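Local coordinates for protein CaaX farnesyltransferase alpha subunit Ram2 (Aspergillus fumigatus, PDB 4L9P) that forms, with a beta subunit, protein farnesyltransferase, which probably transfers a farnesyl group to the cysteine of CaaX proteins, at residues P23-I28 against L74-D79; H128-M133 against R167-R172. The protein carries 1 engineered substitution. One frame throughout, in Å; residues are numbered along the deposited sequence.

Interaction 1 (P23-I28 against L74-D79)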
loop_
_atom_site.group_PDB
_atom_site.type_symbol
_atom_site.label_atom_id
_atom_site.label_comp_id
_atom_site.label_asym_id
_atom_site.label_seq_id
_atom_site.Cartn_x
_atom_site.Cartn_y
_atom_site.Cartn_z
ATOM N N PRO A 23 -32.829 30.387 -12.433
ATOM C CA PRO A 23 -32.280 31.366 -13.376
ATOM C C PRO A 23 -30.795 31.748 -13.169
ATOM O O PRO A 23 -30.152 32.279 -14.096
ATOM C CB PRO A 23 -33.175 32.609 -13.165
ATOM C CG PRO A 23 -33.801 32.415 -11.889
ATOM C CD PRO A 23 -33.869 30.933 -11.547
ATOM N N GLU A 24 -30.238 31.434 -11.979
ATOM C CA GLU A 24 -28.826 31.635 -11.697
ATOM C C GLU A 24 -27.952 30.817 -12.658
ATOM O O GLU A 24 -26.833 31.188 -12.930
ATOM C CB GLU A 24 -28.534 31.063 -10.314
ATOM C CG GLU A 24 -28.631 32.043 -9.226
ATOM C CD GLU A 24 -27.349 32.820 -9.106
ATOM O OE1 GLU A 24 -26.283 32.183 -9.024
ATOM O OE2 GLU A 24 -27.428 34.056 -9.076
ATOM N N TRP A 25 -28.522 29.751 -13.172
ATOM C CA TRP A 25 -27.815 28.775 -13.999
ATOM C C TRP A 25 -28.284 28.850 -15.437
ATOM O O TRP A 25 -27.886 28.046 -16.279
ATOM C CB TRP A 25 -28.046 27.367 -13.413
ATOM C CG TRP A 25 -27.181 27.147 -12.210
ATOM C CD1 TRP A 25 -27.525 27.284 -10.889
ATOM C CD2 TRP A 25 -25.800 26.842 -12.249
ATOM N NE1 TRP A 25 -26.425 27.040 -10.084
ATOM C CE2 TRP A 25 -25.351 26.777 -10.903
ATOM C CE3 TRP A 25 -24.895 26.639 -13.287
ATOM C CZ2 TRP A 25 -24.025 26.490 -10.571
ATOM C CZ3 TRP A 25 -23.568 26.298 -12.954
ATOM C CH2 TRP A 25 -23.164 26.258 -11.600
ATOM N N ALA A 26 -29.167 29.812 -15.729
ATOM C CA ALA A 26 -29.679 29.869 -17.088
ATOM C C ALA A 26 -28.642 30.109 -18.168
ATOM O O ALA A 26 -28.822 29.612 -19.260
ATOM C CB ALA A 26 -30.810 30.971 -17.185
ATOM N N SER A 27 -27.576 30.864 -17.880
ATOM C CA SER A 27 -26.583 31.288 -18.888
ATOM C C SER A 27 -25.653 30.183 -19.363
ATOM O O SER A 27 -24.794 30.456 -20.216
ATOM C CB SER A 27 -25.768 32.536 -18.429
ATOM O OG SER A 27 -24.832 32.209 -17.363
ATOM N N ILE A 28 -25.806 28.955 -18.839
ATOM C CA ILE A 28 -24.911 27.858 -19.236
ATOM C C ILE A 28 -25.704 26.569 -19.476
ATOM O O ILE A 28 -26.649 26.305 -18.778
ATOM C CB ILE A 28 -23.743 27.712 -18.241
ATOM C CG1 ILE A 28 -22.591 26.924 -18.882
ATOM C CG2 ILE A 28 -24.205 27.099 -16.930
ATOM C CD1 ILE A 28 -21.316 26.887 -17.990
ATOM N N LEU A 74 -18.699 27.534 -7.383
ATOM C CA LEU A 74 -18.246 27.141 -6.051
ATOM C C LEU A 74 -19.365 26.416 -5.276
ATOM O O LEU A 74 -19.154 25.343 -4.698
ATOM C CB LEU A 74 -17.677 28.357 -5.293
ATOM C CG LEU A 74 -17.111 28.074 -3.884
ATOM C CD1 LEU A 74 -15.862 27.144 -3.974
ATOM C CD2 LEU A 74 -16.771 29.415 -3.201
ATOM N N ARG A 75 -20.574 26.948 -5.274
ATOM C CA ARG A 75 -21.736 26.311 -4.635
ATOM C C ARG A 75 -22.033 24.939 -5.267
ATOM O O ARG A 75 -22.272 23.950 -4.555
ATOM C CB ARG A 75 -22.980 27.193 -4.787
ATOM C CG ARG A 75 -22.955 28.447 -3.943
ATOM C CD ARG A 75 -24.375 29.113 -3.861
ATOM N NE ARG A 75 -25.067 29.223 -5.158
ATOM C CZ ARG A 75 -24.949 30.243 -6.014
ATOM N NH1 ARG A 75 -24.186 31.303 -5.721
ATOM N NH2 ARG A 75 -25.632 30.210 -7.159
ATOM N N LEU A 76 -21.843 24.834 -6.573
ATOM C CA LEU A 76 -22.059 23.560 -7.264
ATOM C C LEU A 76 -21.052 22.503 -6.743
ATOM O O LEU A 76 -21.402 21.337 -6.511
ATOM C CB LEU A 76 -21.831 23.766 -8.769
ATOM C CG LEU A 76 -21.879 22.484 -9.616
ATOM C CD1 LEU A 76 -23.185 21.679 -9.456
ATOM C CD2 LEU A 76 -21.621 22.786 -11.087
ATOM N N THR A 77 -19.801 22.901 -6.611
ATOM C CA THR A 77 -18.827 21.926 -6.074
ATOM C C THR A 77 -19.197 21.472 -4.657
ATOM O O THR A 77 -19.016 20.295 -4.348
ATOM C CB THR A 77 -17.382 22.463 -6.067
ATOM O OG1 THR A 77 -17.189 23.547 -5.120
ATOM C CG2 THR A 77 -16.881 22.812 -7.474
ATOM N N GLY A 78 -19.723 22.347 -3.824
ATOM C CA GLY A 78 -20.113 21.950 -2.481
ATOM C C GLY A 78 -21.299 20.983 -2.525
ATOM O O GLY A 78 -21.367 20.025 -1.717
ATOM N N ASP A 79 -22.215 21.221 -3.485
ATOM C CA ASP A 79 -23.382 20.343 -3.617
ATOM C C ASP A 79 -22.921 18.914 -4.045
ATOM O O ASP A 79 -23.348 17.883 -3.481
ATOM C CB ASP A 79 -24.332 20.939 -4.671
ATOM C CG ASP A 79 -25.663 20.235 -4.717
ATOM O OD1 ASP A 79 -26.038 19.560 -3.734
ATOM O OD2 ASP A 79 -26.335 20.375 -5.728
HETATM O O HOH W 1 -26.605 27.016 -6.982
#

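Interaction 2 (H128-M133 against R167-R172). With EDO (1,2-ethanediol), chain I.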
loop_
_atom_site.group_PDB
_atom_site.type_symbol
_atom_site.label_atom_id
_atom_site.label_comp_id
_atom_site.label_asym_id
_atom_site.label_seq_id
_atom_site.Cartn_x
_atom_site.Cartn_y
_atom_site.Cartn_z
ATOM N N HIS A 128 -7.017 18.407 0.257
ATOM C CA HIS A 128 -7.562 19.756 0.070
ATOM C C HIS A 128 -7.111 20.612 1.237
ATOM O O HIS A 128 -6.751 21.789 1.064
ATOM C CB HIS A 128 -9.085 19.667 0.030
ATOM C CG HIS A 128 -9.752 20.950 -0.320
ATOM N ND1 HIS A 128 -9.690 21.492 -1.590
ATOM C CD2 HIS A 128 -10.584 21.734 0.410
ATOM C CE1 HIS A 128 -10.431 22.604 -1.612
ATOM N NE2 HIS A 128 -10.991 22.779 -0.412
ATOM N N ARG A 129 -7.097 20.071 2.450
ATOM C CA ARG A 129 -6.664 20.845 3.624
ATOM C C ARG A 129 -5.215 21.320 3.433
ATOM O O ARG A 129 -4.876 22.480 3.740
ATOM C CB ARG A 129 -6.790 20.017 4.908
ATOM C CG ARG A 129 -6.713 20.913 6.156
ATOM C CD ARG A 129 -6.839 20.056 7.426
ATOM N NE ARG A 129 -7.195 20.908 8.575
ATOM C CZ ARG A 129 -8.441 21.237 8.914
ATOM N NH1 ARG A 129 -9.493 20.713 8.256
ATOM N NH2 ARG A 129 -8.630 22.130 9.915
ATOM N N GLN A 130 -4.357 20.435 2.937
ATOM C CA GLN A 130 -2.956 20.787 2.723
ATOM C C GLN A 130 -2.810 21.858 1.604
ATOM O O GLN A 130 -2.027 22.828 1.741
ATOM C CB GLN A 130 -2.209 19.521 2.290
ATOM C CG GLN A 130 -0.725 19.763 1.974
ATOM C CD GLN A 130 0.020 18.441 1.649
ATOM O OE1 GLN A 130 -0.303 17.349 2.191
ATOM N NE2 GLN A 130 0.964 18.525 0.732
ATOM N N VAL A 131 -3.621 21.742 0.565
ATOM C CA VAL A 131 -3.628 22.750 -0.530
ATOM C C VAL A 131 -3.965 24.127 0.061
ATOM O O VAL A 131 -3.288 25.104 -0.255
ATOM C CB VAL A 131 -4.640 22.319 -1.642
ATOM C CG1 VAL A 131 -4.859 23.448 -2.667
ATOM C CG2 VAL A 131 -4.085 21.064 -2.325
ATOM N N LEU A 132 -4.983 24.202 0.901
ATOM C CA LEU A 132 -5.378 25.478 1.459
ATOM C C LEU A 132 -4.377 25.998 2.453
ATOM O O LEU A 132 -3.941 27.169 2.378
ATOM C CB LEU A 132 -6.703 25.337 2.189
ATOM C CG LEU A 132 -7.921 24.863 1.380
ATOM C CD1 LEU A 132 -9.096 24.587 2.378
ATOM C CD2 LEU A 132 -8.285 25.863 0.334
ATOM N N MET A 133 -3.959 25.136 3.395
ATOM C CA MET A 133 -3.131 25.577 4.496
ATOM C C MET A 133 -1.699 25.930 4.056
ATOM O O MET A 133 -0.980 26.695 4.745
ATOM C CB MET A 133 -3.067 24.423 5.506
ATOM C CG MET A 133 -2.432 24.798 6.878
ATOM S SD MET A 133 -3.325 26.068 7.782
ATOM C CE MET A 133 -4.948 25.388 7.844
ATOM N N ARG A 167 -0.745 15.793 9.454
ATOM C CA ARG A 167 -0.051 16.405 10.589
ATOM C C ARG A 167 1.471 16.393 10.371
ATOM O O ARG A 167 2.148 17.340 10.800
ATOM C CB ARG A 167 -0.453 15.718 11.916
ATOM C CG ARG A 167 -0.074 16.613 13.149
ATOM C CD ARG A 167 -0.661 16.102 14.448
ATOM N NE ARG A 167 -0.387 17.096 15.477
ATOM C CZ ARG A 167 -1.105 17.289 16.572
ATOM N NH1 ARG A 167 -2.146 16.507 16.842
ATOM N NH2 ARG A 167 -0.777 18.327 17.371
ATOM N N HIS A 168 2.027 15.381 9.674
ATOM C CA HIS A 168 3.467 15.430 9.373
ATOM C C HIS A 168 3.731 16.632 8.453
ATOM O O HIS A 168 4.707 17.381 8.699
ATOM C CB HIS A 168 3.845 14.160 8.564
ATOM C CG HIS A 168 5.201 14.239 7.955
ATOM N ND1 HIS A 168 6.321 13.817 8.640
ATOM C CD2 HIS A 168 5.649 14.788 6.786
ATOM C CE1 HIS A 168 7.407 14.076 7.913
ATOM N NE2 HIS A 168 7.035 14.664 6.785
ATOM N N TRP A 169 2.895 16.843 7.435
ATOM C CA TRP A 169 3.083 17.986 6.541
ATOM C C TRP A 169 2.991 19.290 7.362
ATOM O O TRP A 169 3.791 20.233 7.126
ATOM C CB TRP A 169 2.003 17.955 5.421
ATOM C CG TRP A 169 2.050 19.214 4.625
ATOM C CD1 TRP A 169 2.876 19.521 3.554
ATOM C CD2 TRP A 169 1.348 20.402 4.932
ATOM N NE1 TRP A 169 2.692 20.811 3.169
ATOM C CE2 TRP A 169 1.769 21.396 3.996
ATOM C CE3 TRP A 169 0.384 20.722 5.890
ATOM C CZ2 TRP A 169 1.260 22.707 4.020
ATOM C CZ3 TRP A 169 -0.087 22.057 5.923
ATOM C CH2 TRP A 169 0.358 23.006 4.988
ATOM N N LEU A 170 2.024 19.380 8.278
ATOM C CA LEU A 170 1.818 20.608 9.056
ATOM C C LEU A 170 3.052 20.891 9.878
ATOM O O LEU A 170 3.487 22.097 9.976
ATOM C CB LEU A 170 0.596 20.396 9.934
ATOM C CG LEU A 170 0.180 21.619 10.760
ATOM C CD1 LEU A 170 -0.562 22.621 9.860
ATOM C CD2 LEU A 170 -0.723 21.138 11.903
ATOM N N VAL A 171 3.629 19.884 10.505
ATOM C CA VAL A 171 4.844 20.085 11.288
ATOM C C VAL A 171 5.996 20.588 10.435
ATOM O O VAL A 171 6.706 21.531 10.860
ATOM C CB VAL A 171 5.223 18.771 12.023
ATOM C CG1 VAL A 171 6.633 18.876 12.614
ATOM C CG2 VAL A 171 4.196 18.465 13.075
ATOM N N ARG A 172 6.210 20.032 9.267
ATOM C CA ARG A 172 7.298 20.519 8.437
ATOM C C ARG A 172 7.009 21.929 7.955
ATOM O O ARG A 172 7.913 22.790 7.939
ATOM C CB ARG A 172 7.485 19.575 7.257
ATOM C CG ARG A 172 8.654 19.963 6.415
ATOM C CD ARG A 172 8.917 18.871 5.349
ATOM N NE ARG A 172 10.055 19.224 4.499
ATOM C CZ ARG A 172 11.314 18.877 4.790
ATOM N NH1 ARG A 172 11.582 18.261 5.968
ATOM N NH2 ARG A 172 12.290 19.222 3.965
HETATM C C1 EDO I . 0.128 22.242 -2.372
HETATM O O1 EDO I . 0.354 21.255 -3.373
HETATM C C2 EDO I . 0.175 21.532 -1.035
HETATM O O2 EDO I . 1.355 20.730 -0.921
#

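Interaction 1 (P23-I28 against L74-D79)
In the N-terminal part of the prenyltransferase alpha subunit, whose repeats build a TPR-like array of helices, Glu24 and Trp25 of a short 3-10 turn settle against Arg75 and Leu76 of helix 71-83. The outer half of the contact is a salt bridge: Arg75 NH2 gives a hydrogen bond of 2.8 Å to Glu24 OE1, with an N-H...O angle of 152°. The carboxylate oxygen lies close to the guanidinium plane, whereas the nitrogen meets the carboxylate from above its plane, and the two flat groups are turned 60° from each other. A bend in the arginine chain at chi3 (-46°) turns the guanidinium so that NH2 faces the glutamate while NE is left to a water. On the inner half, the benzo end of the buried indole rests on Leu76, with Trp25 CH2 3.8 Å from Leu76 CD2 and Trp25 CZ2 3.9 Å from Leu76 CB. Val63 of helix 51-65 touches both of these side chains, and Tyr19 meets the Trp25 ring edge-to-face, so the indole packs among the N-terminal segment and two helices. Polar and apolar halves are joined by one water in the plane of the indole at its edge, which accepts from Trp25 NE1 at 3.1 Å and from Arg75 NE at 3.3 Å.

Interaction 2 (H128-M133 against R167-R172)
With CG anti to the backbone N in both residues, the Gln130 chain and the Trp169 indole meet between helices 123-133 and 161-174. Gln130 continues extended beyond CG and lies over one face of the indole. Its CG makes a CH-pi contact, 3.6 Å from the centroid of the five-membered ring of Trp169 and nearly on the ring normal. The amide follows the same face, its plane only 9° from that of the ring, and Gln130 NE2 comes to 3.6 Å from Trp169 CD1. With the amide flat on the ring, its N-H runs roughly parallel to the indole plane, and Gln130 NE2 donates to O2 of a bound 1,2-ethanediol, probably from the crystallisation liquor, at 2.8 Å and 160°. The far rim of the indole is met by Met133: its CG lies 3.7 Å from Trp169 CZ3, and its backbone carbonyl sits at the ring edge. Met133 CG also reaches Leu170 CD1, at 4.1 Å; the chain then bends, its end leading away from helix 161-174, and the side chain also touches Phe139 and Pro143. The two helices run nearly parallel, their local axes 13° apart and 10.8 Å from each other at closest approach, as expected of equivalent helices in successive repeats; helix 146-156 packs against both through Arg129 and Arg167, and helix 197-208 lies against helix 161-174 at His168 and Val171.

In the fold
The two contacts follow one another along the helical array, their centres about 29 Å apart, and share no helix. Interaction 1 lies near the N-terminal end, its centre about 37 Å from the centre of the chain, where a 3-10 turn and the loop after it meet helix 71-83; interaction 2, its centre about 12 Å from that of the chain, joins two helices. Both are partly buried and each uses a tryptophan, but the chemistry differs. Interaction 1 combines a salt bridge between exposed residues and a bridging water with a buried apolar patch, whereas interaction 2 depends on stacking and apolar packing without charge pairing. Of the two, only interaction 2 is touched by the beta subunit, Pro306 of that chain packing on His168.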